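Local coordinates for iron Super-Oxide Dismutase (PDB 2AWP), which probably converts superoxide radicals into hydrogen peroxide and dioxygen at an iron centre, as a member of the iron/manganese superoxide dismutase family, at residues D79-N84 and W180-W185; N37-L42 and N66-I71. All blocks are in the same frame, centred on the assembly; numbering follows the deposited sequence.

Contact 1 (D79-N84 and W180-W185)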
ATOM      1  N   ASP A  79      11.246 -16.289   6.215  1.00 10.75           N
ATOM      2  CA  ASP A  79      11.329 -17.525   7.008  1.00 10.83           C
ATOM      3  C   ASP A  79      10.056 -18.364   6.991  1.00 10.81           C
ATOM      4  O   ASP A  79      10.104 -19.598   7.200  1.00  8.94           O
ATOM      5  CB  ASP A  79      11.770 -17.218   8.444  1.00 10.69           C
ATOM      6  CG  ASP A  79      13.137 -16.587   8.496  1.00 13.84           C
ATOM      7  OD1 ASP A  79      13.779 -16.454   7.417  1.00 13.45           O
ATOM      8  OD2 ASP A  79      13.564 -16.208   9.616  1.00 17.03           O
ATOM      9  N   SER A  80       8.929 -17.703   6.706  1.00 10.05           N
ATOM     10  CA  SER A  80       7.633 -18.383   6.529  1.00 10.84           C
ATOM     11  C   SER A  80       7.497 -19.131   5.207  1.00 10.74           C
ATOM     12  O   SER A  80       6.467 -19.781   4.958  1.00 11.50           O
ATOM     13  CB  SER A  80       6.468 -17.374   6.624  1.00 10.68           C
ATOM     14  OG  SER A  80       6.296 -16.915   7.955  1.00 12.13           O
ATOM     15  N   MET A  81       8.515 -19.023   4.352  1.00 10.78           N
ATOM     16  CA  MET A  81       8.518 -19.671   3.043  1.00 10.32           C
ATOM     17  C   MET A  81       9.786 -20.471   2.842  1.00 10.73           C
ATOM     18  O   MET A  81      10.693 -20.381   3.640  1.00 12.09           O
ATOM     19  CB  MET A  81       8.438 -18.622   1.922  1.00 10.54           C
ATOM     20  CG  MET A  81       7.123 -17.898   1.907  1.00  8.97           C
ATOM     21  SD  MET A  81       7.021 -16.718   0.570  1.00  9.84           S
ATOM     22  CE  MET A  81       8.251 -15.503   1.064  1.00  9.99           C
ATOM     23  N   GLY A  82       9.862 -21.212   1.740  1.00 11.59           N
ATOM     24  CA  GLY A  82      11.080 -21.933   1.402  1.00 13.24           C
ATOM     25  C   GLY A  82      10.943 -22.832   0.202  1.00 13.68           C
ATOM     26  O   GLY A  82       9.819 -23.140  -0.226  1.00 13.58           O
ATOM     27  N   PRO A  83      12.088 -23.281  -0.349  1.00 14.62           N
ATOM     28  CA  PRO A  83      12.008 -24.285  -1.400  1.00 15.73           C
ATOM     29  C   PRO A  83      11.681 -25.643  -0.747  1.00 16.35           C
ATOM     30  O   PRO A  83      11.931 -25.834   0.437  1.00 16.93           O
ATOM     31  CB  PRO A  83      13.422 -24.274  -2.024  1.00 14.59           C
ATOM     32  CG  PRO A  83      14.316 -23.868  -0.878  1.00 15.85           C
ATOM     33  CD  PRO A  83      13.487 -22.911  -0.029  1.00 14.94           C
ATOM     34  N   ASN A  84      11.077 -26.549  -1.498  1.00 17.81           N
ATOM     35  CA  ASN A  84      10.769 -27.874  -0.965  1.00 19.17           C
ATOM     36  C   ASN A  84       9.782 -27.819   0.228  1.00 18.51           C
ATOM     37  O   ASN A  84       9.861 -28.627   1.145  1.00 18.23           O
ATOM     38  CB  ASN A  84      12.073 -28.571  -0.541  1.00 20.29           C
ATOM     39  CG  ASN A  84      13.225 -28.350  -1.540  1.00 24.82           C
ATOM     40  OD1 ASN A  84      14.355 -27.978  -1.153  1.00 29.05           O
ATOM     41  ND2 ASN A  84      12.936 -28.551  -2.827  1.00 28.05           N
ATOM     42  N   TRP A 180       0.769 -20.734  -1.342  1.00 11.56           N
ATOM     43  CA  TRP A 180       0.528 -22.047  -0.725  1.00 12.68           C
ATOM     44  C   TRP A 180       1.578 -23.105  -1.100  1.00 12.98           C
ATOM     45  O   TRP A 180       1.852 -24.023  -0.320  1.00 13.40           O
ATOM     46  CB  TRP A 180      -0.935 -22.517  -0.951  1.00 12.12           C
ATOM     47  CG  TRP A 180      -1.910 -21.579  -0.225  1.00 12.66           C
ATOM     48  CD1 TRP A 180      -2.698 -20.616  -0.794  1.00 11.27           C
ATOM     49  CD2 TRP A 180      -2.125 -21.478   1.200  1.00 10.80           C
ATOM     50  NE1 TRP A 180      -3.394 -19.935   0.175  1.00 12.31           N
ATOM     51  CE2 TRP A 180      -3.076 -20.443   1.405  1.00 11.13           C
ATOM     52  CE3 TRP A 180      -1.600 -22.152   2.315  1.00 10.72           C
ATOM     53  CZ2 TRP A 180      -3.545 -20.076   2.694  1.00 11.20           C
ATOM     54  CZ3 TRP A 180      -2.073 -21.810   3.606  1.00 12.28           C
ATOM     55  CH2 TRP A 180      -3.032 -20.776   3.777  1.00 12.67           C
ATOM     56  N   ASN A 181       2.244 -22.923  -2.247  1.00 12.55           N
ATOM     57  CA  ASN A 181       3.347 -23.814  -2.654  1.00 12.90           C
ATOM     58  C   ASN A 181       4.655 -23.570  -1.894  1.00 12.62           C
ATOM     59  O   ASN A 181       5.593 -24.351  -2.014  1.00 14.03           O
ATOM     60  CB  ASN A 181       3.625 -23.659  -4.144  1.00 12.88           C
ATOM     61  CG  ASN A 181       2.433 -24.025  -4.999  1.00 14.59           C
ATOM     62  OD1 ASN A 181       2.033 -25.178  -5.032  1.00 17.56           O
ATOM     63  ND2 ASN A 181       1.861 -23.049  -5.694  1.00 15.10           N
ATOM     64  N   LEU A 182       4.709 -22.490  -1.128  1.00 12.49           N
ATOM     65  CA  LEU A 182       5.948 -22.017  -0.481  1.00 12.30           C
ATOM     66  C   LEU A 182       5.922 -22.046   1.046  1.00 12.15           C
ATOM     67  O   LEU A 182       6.989 -22.049   1.679  1.00 11.94           O
ATOM     68  CB  LEU A 182       6.228 -20.578  -0.928  1.00 12.20           C
ATOM     69  CG  LEU A 182       6.371 -20.289  -2.432  1.00 10.18           C
ATOM     70  CD1 LEU A 182       6.526 -18.762  -2.617  1.00  9.20           C
ATOM     71  CD2 LEU A 182       7.559 -21.060  -3.062  1.00  9.61           C
ATOM     72  N   VAL A 183       4.717 -22.103   1.620  1.00 12.62           N
ATOM     73  CA  VAL A 183       4.501 -22.110   3.081  1.00 12.63           C
ATOM     74  C   VAL A 183       5.408 -23.088   3.808  1.00 12.91           C
ATOM     75  O   VAL A 183       5.403 -24.283   3.520  1.00 12.94           O
ATOM     76  CB  VAL A 183       3.034 -22.492   3.482  1.00 13.15           C
ATOM     77  CG1 VAL A 183       2.865 -22.383   5.015  1.00 12.79           C
ATOM     78  CG2 VAL A 183       2.061 -21.623   2.814  1.00 13.75           C
ATOM     79  N   ASN A 184       6.154 -22.571   4.777  1.00 12.74           N
ATOM     80  CA  ASN A 184       7.146 -23.348   5.483  1.00 12.89           C
ATOM     81  C   ASN A 184       6.595 -23.809   6.823  1.00 13.13           C
ATOM     82  O   ASN A 184       6.648 -23.055   7.795  1.00 12.68           O
ATOM     83  CB  ASN A 184       8.365 -22.465   5.731  1.00 12.80           C
ATOM     84  CG  ASN A 184       9.551 -23.232   6.217  1.00 13.27           C
ATOM     85  OD1 ASN A 184       9.421 -24.298   6.823  1.00 11.25           O
ATOM     86  ND2 ASN A 184      10.736 -22.679   5.977  1.00 12.59           N
ATOM     87  N   TRP A 185       6.113 -25.051   6.867  1.00 12.44           N
ATOM     88  CA  TRP A 185       5.535 -25.632   8.088  1.00 12.91           C
ATOM     89  C   TRP A 185       6.586 -25.908   9.149  1.00 13.42           C
ATOM     90  O   TRP A 185       6.275 -25.895  10.335  1.00 13.71           O
ATOM     91  CB  TRP A 185       4.770 -26.907   7.749  1.00 12.28           C
ATOM     92  CG  TRP A 185       3.677 -26.663   6.744  1.00 12.56           C
ATOM     93  CD1 TRP A 185       3.601 -27.158   5.449  1.00 12.11           C
ATOM     94  CD2 TRP A 185       2.522 -25.850   6.927  1.00 11.87           C
ATOM     95  NE1 TRP A 185       2.446 -26.718   4.838  1.00 11.06           N
ATOM     96  CE2 TRP A 185       1.764 -25.918   5.722  1.00 12.69           C
ATOM     97  CE3 TRP A 185       2.033 -25.076   8.002  1.00 12.65           C
ATOM     98  CZ2 TRP A 185       0.549 -25.227   5.562  1.00 12.80           C
ATOM     99  CZ3 TRP A 185       0.822 -24.398   7.843  1.00 11.73           C
ATOM    100  CH2 TRP A 185       0.089 -24.490   6.634  1.00 12.87           C
TER
HETATM  101  O   HOH W   1       8.132 -24.801  -1.751  1.00 14.04           O

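Contact 2 (N37-L42 and N66-I71)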
ATOM      1  N   ASN A  37      18.553   0.050   6.403  1.00 11.42           N
ATOM      2  CA  ASN A  37      19.380   1.235   6.225  1.00 12.83           C
ATOM      3  C   ASN A  37      18.673   2.442   6.803  1.00 13.60           C
ATOM      4  O   ASN A  37      19.291   3.252   7.514  1.00 13.87           O
ATOM      5  CB  ASN A  37      19.769   1.439   4.739  1.00 13.14           C
ATOM      6  CG  ASN A  37      20.482   0.218   4.168  1.00 13.87           C
ATOM      7  OD1 ASN A  37      21.057  -0.564   4.929  1.00 16.90           O
ATOM      8  ND2 ASN A  37      20.420   0.017   2.847  1.00 12.22           N
ATOM      9  N   LYS A  38      17.362   2.517   6.587  1.00 13.32           N
ATOM     10  CA  LYS A  38      16.621   3.658   7.073  1.00 14.15           C
ATOM     11  C   LYS A  38      16.544   3.677   8.598  1.00 13.83           C
ATOM     12  O   LYS A  38      16.756   4.720   9.216  1.00 13.91           O
ATOM     13  CB  LYS A  38      15.238   3.748   6.419  1.00 14.35           C
ATOM     14  CG  LYS A  38      14.397   4.918   6.952  1.00 18.00           C
ATOM     15  CD  LYS A  38      14.163   5.982   5.901  1.00 26.00           C
ATOM     16  CE  LYS A  38      15.280   7.040   5.867  1.00 30.18           C
ATOM     17  NZ  LYS A  38      15.091   8.135   6.889  1.00 34.71           N
ATOM     18  N   LEU A  39      16.231   2.535   9.208  1.00 13.16           N
ATOM     19  CA  LEU A  39      16.165   2.468  10.667  1.00 12.96           C
ATOM     20  C   LEU A  39      17.469   2.868  11.334  1.00 12.71           C
ATOM     21  O   LEU A  39      17.457   3.636  12.301  1.00 11.92           O
ATOM     22  CB  LEU A  39      15.771   1.073  11.158  1.00 12.24           C
ATOM     23  CG  LEU A  39      15.552   0.966  12.675  1.00 11.92           C
ATOM     24  CD1 LEU A  39      14.303   1.734  13.124  1.00 11.41           C
ATOM     25  CD2 LEU A  39      15.488  -0.502  13.078  1.00 11.35           C
ATOM     26  N   ASN A  40      18.583   2.341  10.827  1.00 12.91           N
ATOM     27  CA  ASN A  40      19.907   2.673  11.386  1.00 14.64           C
ATOM     28  C   ASN A  40      20.168   4.179  11.386  1.00 14.97           C
ATOM     29  O   ASN A  40      20.712   4.708  12.343  1.00 15.94           O
ATOM     30  CB  ASN A  40      21.027   1.878  10.665  1.00 14.37           C
ATOM     31  CG  ASN A  40      21.118   0.448  11.156  1.00 14.28           C
ATOM     32  OD1 ASN A  40      21.086   0.199  12.366  1.00 13.35           O
ATOM     33  ND2 ASN A  40      21.214  -0.496  10.236  1.00 10.60           N
ATOM     34  N   GLY A  41      19.741   4.863  10.328  1.00 16.22           N
ATOM     35  CA  GLY A  41      19.818   6.328  10.255  1.00 17.37           C
ATOM     36  C   GLY A  41      18.954   7.007  11.306  1.00 18.43           C
ATOM     37  O   GLY A  41      19.380   7.941  11.975  1.00 18.42           O
ATOM     38  N   LEU A  42      17.748   6.498  11.483  1.00 18.46           N
ATOM     39  CA  LEU A  42      16.787   7.089  12.392  1.00 18.54           C
ATOM     40  C   LEU A  42      17.101   6.924  13.877  1.00 18.72           C
ATOM     41  O   LEU A  42      16.739   7.803  14.689  1.00 18.03           O
ATOM     42  CB  LEU A  42      15.409   6.481  12.128  1.00 18.41           C
ATOM     43  CG  LEU A  42      14.703   6.860  10.837  1.00 20.93           C
ATOM     44  CD1 LEU A  42      13.386   6.100  10.769  1.00 21.77           C
ATOM     45  CD2 LEU A  42      14.496   8.369  10.731  1.00 20.26           C
ATOM     46  N   ASN A  66       7.702   2.176  11.946  1.00 10.64           N
ATOM     47  CA  ASN A  66       7.399   1.710  10.598  1.00 10.82           C
ATOM     48  C   ASN A  66       8.577   0.916  10.022  1.00 10.48           C
ATOM     49  O   ASN A  66       8.396  -0.199   9.532  1.00  9.80           O
ATOM     50  CB  ASN A  66       7.040   2.887   9.686  1.00 11.00           C
ATOM     51  CG  ASN A  66       5.654   3.464   9.980  1.00 12.04           C
ATOM     52  OD1 ASN A  66       4.807   2.838  10.629  1.00 12.19           O
ATOM     53  ND2 ASN A  66       5.426   4.663   9.496  1.00 11.10           N
ATOM     54  N   ASN A  67       9.785   1.483  10.118  1.00  9.77           N
ATOM     55  CA  ASN A  67      10.972   0.795   9.633  1.00 10.33           C
ATOM     56  C   ASN A  67      11.342  -0.453  10.430  1.00  9.59           C
ATOM     57  O   ASN A  67      11.543  -1.504   9.842  1.00  8.91           O
ATOM     58  CB  ASN A  67      12.157   1.750   9.495  1.00  9.78           C
ATOM     59  CG  ASN A  67      11.974   2.684   8.352  1.00 10.49           C
ATOM     60  OD1 ASN A  67      12.217   2.313   7.187  1.00 10.07           O
ATOM     61  ND2 ASN A  67      11.437   3.892   8.652  1.00  9.43           N
ATOM     62  N   ALA A  68      11.433  -0.326  11.752  1.00  9.32           N
ATOM     63  CA  ALA A  68      11.690  -1.494  12.640  1.00  9.48           C
ATOM     64  C   ALA A  68      10.700  -2.652  12.412  1.00  8.72           C
ATOM     65  O   ALA A  68      11.100  -3.800  12.264  1.00  9.58           O
ATOM     66  CB  ALA A  68      11.645  -1.071  14.094  1.00  7.74           C
ATOM     67  N   ALA A  69       9.411  -2.353  12.418  1.00  8.57           N
ATOM     68  CA  ALA A  69       8.397  -3.415  12.267  1.00  8.19           C
ATOM     69  C   ALA A  69       8.474  -4.034  10.865  1.00  8.00           C
ATOM     70  O   ALA A  69       8.396  -5.249  10.713  1.00  6.58           O
ATOM     71  CB  ALA A  69       7.011  -2.866  12.549  1.00  8.08           C
ATOM     72  N   GLN A  70       8.689  -3.211   9.833  1.00  7.40           N
ATOM     73  CA  GLN A  70       8.888  -3.786   8.512  1.00  6.82           C
ATOM     74  C   GLN A  70      10.102  -4.711   8.412  1.00  7.59           C
ATOM     75  O   GLN A  70      10.037  -5.743   7.731  1.00  7.77           O
ATOM     76  CB  GLN A  70       8.919  -2.724   7.417  1.00  6.73           C
ATOM     77  CG  GLN A  70       7.554  -2.091   7.135  1.00  4.22           C
ATOM     78  CD  GLN A  70       6.564  -3.019   6.515  1.00  6.88           C
ATOM     79  OE1 GLN A  70       5.935  -3.814   7.208  1.00  6.93           O
ATOM     80  NE2 GLN A  70       6.373  -2.899   5.183  1.00 11.75           N
ATOM     81  N   ILE A  71      11.227  -4.339   9.030  1.00  7.77           N
ATOM     82  CA  ILE A  71      12.377  -5.255   9.001  1.00  7.63           C
ATOM     83  C   ILE A  71      11.952  -6.606   9.601  1.00  7.33           C
ATOM     84  O   ILE A  71      12.250  -7.650   9.039  1.00  8.17           O
ATOM     85  CB  ILE A  71      13.571  -4.753   9.798  1.00  7.08           C
ATOM     86  CG1 ILE A  71      14.132  -3.452   9.193  1.00  7.18           C
ATOM     87  CG2 ILE A  71      14.695  -5.846   9.835  1.00  5.96           C
ATOM     88  CD1 ILE A  71      14.833  -2.596  10.238  1.00  5.63           C
TER

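Contact 1 (D79-N84 and W180-W185)
A chi1 of -169° turns the N184 side chain away from its backbone N and sends the amide across to loop 79-84, where ND2 donates to M81 O at 3.3 Å. The donor stands well above the plane of that carbonyl, while the acceptor is tilted slightly out of the amide plane of N184. The chi2 rotation leaves OD1 for the backbone N of F187, so the same side chain N-caps helix 185-196 through OD1 and holds loop 79-84 through ND2. In M81, CG lies beside the backbone N (chi1 -67°) and the extended chi2 carries SD to 3.8 Å from CD1 of L182, the two chains meeting at a slant.

Around this pair the two backbones grip each other. N184 N donates to S80 O at 2.8 Å, and G82 N makes a weak bond to L182 O at 3.0 Å, an oxygen also approached by CA of M81 at 3.1 Å. The contact thus ties the loop that follows helix 62-79 of the alpha-hairpin domain to the loop before helix 185-196 of the C-terminal alpha/beta domain of the superoxide dismutase fold, and it is largely buried. S80 OG bonds to F76 O and to T156 N of strand 151-158. A water links the two loops, donating to G82 O at 2.8 Å and to N181 O at 2.6 Å.

Contact 2 (N37-L42 and N66-I71)
One part of the contact is apolar, the packing of L39 against the helix face formed by A68 and I71. L39 points toward helix 62-79, and its two methyl branches divide the work: CD2 meets CD1 of I71 at 3.6 Å, whereas CD1 lies 4.0 Å from CB of A68 and also rests close to the backbone N of that residue. Having CG beside the carbonyl carbon (chi1 -174°) carries the leucine fork across to A68, and the side chains of L39 and I71 are set askew to each other. L53 of helix 53-59 touches both L39 and I71, while I56 of the same helix packs on A68, extending the apolar cluster.

A second part sets aliphatic carbons against a polar side chain. N67 projects toward helix 21-43, its CB 4.0 Å from CB of L39, and its amide crosses the CB-CG part of K38 at an oblique angle. OD1 of N67 is 3.4 Å from CG of K38, a van der Waals contact; the lysine then bends at chi2 and beyond, so that its end leads away from the neighbouring helix. From the next turn, CD1 of L42 reaches ND2 of N67 at 3.6 Å, the two side chains meeting at about a right angle. The amide nitrogen is held within its own helix by a hydrogen bond to A63 O, which helps to fix the rotation of the group between K38 and L42.

The short segments run roughly antiparallel, at 142° between their N-to-C directions, and their axes approach to 8.8 Å. This is the pairing of long helices 21-43 and 62-79 that defines the N-terminal alpha-hairpin domain of iron/manganese superoxide dismutases.

In the fold
Helix 62-79 connects the two contacts: contact 2 pairs its first half with helix 21-43, and contact 1 begins at its C-terminal end. Their centres lie 26 Å apart on opposite sides of the chain's centre, with nearest atoms about 9 Å apart. H74, on helix 62-79 between 66-71 and 79-84 and a probable iron ligand, has its side chain about 6 Å from that of I71, and its ND1 donates a hydrogen bond to Q70 O. From contact 1, the M81 side chain is about 7 Å from those of H27 and D158, also probable ligands. The two contacts thus approach the probable iron site by different ligands, contact 2 by H74 and contact 1 by H27 and D158.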